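Atg5 (Kluyveromyces marxianus, PDB 3VQI) takes part in cytoplasm-to-vacuole transport and autophagic vesicle formation, and is needed for selective autophagic degradation of the nucleus. Local coordinates at residues R144-W147 with K148-C151. Numbering follows the deposited sequence.
Sequences RHQW and KQAC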
loop_
_atom_site.group_PDB
_atom_site.type_symbol
_atom_site.label_atom_id
_atom_site.label_comp_id
_atom_site.label_asym_id
_atom_site.label_seq_id
_atom_site.Cartn_x
_atom_site.Cartn_y
_atom_site.Cartn_z
ATOM N N ARG A 144 -3.864 -1.730 -11.503
ATOM C CA ARG A 144 -3.526 -2.197 -12.846
ATOM C C ARG A 144 -2.426 -1.325 -13.445
ATOM O O ARG A 144 -1.329 -1.798 -13.755
ATOM C CB ARG A 144 -4.751 -2.121 -13.760
ATOM C CG ARG A 144 -4.664 -3.058 -14.940
ATOM C CD ARG A 144 -5.476 -2.595 -16.140
ATOM N NE ARG A 144 -5.709 -3.673 -17.110
ATOM C CZ ARG A 144 -4.784 -4.530 -17.553
ATOM N NH1 ARG A 144 -3.528 -4.463 -17.123
ATOM N NH2 ARG A 144 -5.117 -5.470 -18.433
ATOM N N HIS A 145 -2.743 -0.042 -13.599
ATOM C CA HIS A 145 -1.815 0.931 -14.165
ATOM C C HIS A 145 -0.500 1.017 -13.399
ATOM O O HIS A 145 0.519 1.415 -13.945
ATOM C CB HIS A 145 -2.491 2.304 -14.263
ATOM C CG HIS A 145 -3.739 2.303 -15.103
ATOM N ND1 HIS A 145 -3.854 1.564 -16.264
ATOM C CD2 HIS A 145 -4.916 2.958 -14.958
ATOM C CE1 HIS A 145 -5.048 1.763 -16.796
ATOM N NE2 HIS A 145 -5.713 2.604 -16.025
ATOM N N GLN A 146 -0.507 0.621 -12.139
ATOM C CA GLN A 146 0.725 0.644 -11.378
ATOM C C GLN A 146 1.624 -0.453 -11.941
ATOM O O GLN A 146 2.822 -0.255 -12.124
ATOM C CB GLN A 146 0.447 0.387 -9.898
ATOM C CG GLN A 146 1.132 1.369 -8.978
ATOM C CD GLN A 146 0.727 2.801 -9.274
ATOM O OE1 GLN A 146 1.563 3.699 -9.308
ATOM N NE2 GLN A 146 -0.560 3.019 -9.489
ATOM N N TRP A 147 1.043 -1.620 -12.214
ATOM C CA TRP A 147 1.816 -2.733 -12.762
ATOM C C TRP A 147 2.206 -2.435 -14.195
ATOM O O TRP A 147 3.311 -2.744 -14.635
ATOM C CB TRP A 147 1.013 -4.037 -12.706
ATOM C CG TRP A 147 1.331 -4.828 -11.493
ATOM C CD1 TRP A 147 0.581 -4.930 -10.365
ATOM C CD2 TRP A 147 2.540 -5.553 -11.243
ATOM N NE1 TRP A 147 1.248 -5.668 -9.419
ATOM C CE2 TRP A 147 2.455 -6.066 -9.932
ATOM C CE3 TRP A 147 3.689 -5.822 -12.002
ATOM C CZ2 TRP A 147 3.479 -6.836 -9.354
ATOM C CZ3 TRP A 147 4.710 -6.591 -11.430
ATOM C CH2 TRP A 147 4.594 -7.087 -10.115
ATOM N N LYS A 148 1.277 -1.824 -14.915
ATOM C CA LYS A 148 1.503 -1.454 -16.293
ATOM C C LYS A 148 2.718 -0.544 -16.291
ATOM O O LYS A 148 3.347 -0.341 -17.325
ATOM C CB LYS A 148 0.276 -0.709 -16.827
ATOM C CG LYS A 148 0.205 -0.555 -18.346
ATOM C CD LYS A 148 -1.221 -0.180 -18.767
ATOM C CE LYS A 148 -1.409 -0.185 -20.281
ATOM N NZ LYS A 148 -2.852 -0.008 -20.633
ATOM N N GLN A 149 3.043 -0.012 -15.113
ATOM C CA GLN A 149 4.176 0.896 -14.933
ATOM C C GLN A 149 5.419 0.185 -14.430
ATOM O O GLN A 149 6.491 0.325 -15.004
ATOM C CB GLN A 149 3.802 2.015 -13.954
ATOM C CG GLN A 149 4.879 3.077 -13.761
ATOM C CD GLN A 149 4.394 4.283 -12.954
ATOM O OE1 GLN A 149 3.321 4.837 -13.221
ATOM N NE2 GLN A 149 5.192 4.701 -11.972
ATOM N N ALA A 150 5.288 -0.564 -13.344
ATOM C CA ALA A 150 6.432 -1.284 -12.796
ATOM C C ALA A 150 7.000 -2.212 -13.872
ATOM O O ALA A 150 8.134 -2.681 -13.783
ATOM C CB ALA A 150 6.006 -2.089 -11.575
ATOM N N CYS A 151 6.188 -2.464 -14.892
ATOM C CA CYS A 151 6.574 -3.330 -15.996
ATOM C C CYS A 151 7.634 -2.616 -16.845
ATOM O O CYS A 151 8.729 -3.148 -17.065
ATOM C CB CYS A 151 5.332 -3.667 -16.833
ATOM S SG CYS A 151 5.497 -5.109 -17.916
#
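Gln146 O accepts the N-H of Ala150 at 2.8 Å, one full turn further along the helix, with an N-H...O angle of 164°. Two residues earlier the same i to i+4 bond joins Lys148 N to Arg144 O (2.9 Å). Among the side chains, His145, which is exposed, and Lys148 run side by side, pointing the same way. Lys148 CG is anti to the backbone N (chi1 -165°) and the chain beyond it is extended, which sets CD at the edge of the imidazole, near its plane, 4.0 Å from His145 ND1, while Lys148 NZ lies 4.8 Å from His145 ND1. Arg144 NH1 lies 5.7 Å from Lys148 NZ, two like charges near each other but not in contact, and the guanidinium forms a cation-pi contact with Phe169. On the buried side the indole of Trp147 reaches Ala150 obliquely, Trp147 CE3 to Ala150 CB 4.4 Å. Its NE1 is hydrogen-bonded to Ile265 O, and Phe172 meets the ring edge-to-face; the Gln146 amide bonds through OE1 to Arg203 and through NE2 to Tyr142 O. The arrangement is that of an amphipathic alpha-helix, here helix 135-155 of the alpha-helical bundle region of Atg5, packed through Trp147 and Gln146 against residues of the UblB domain.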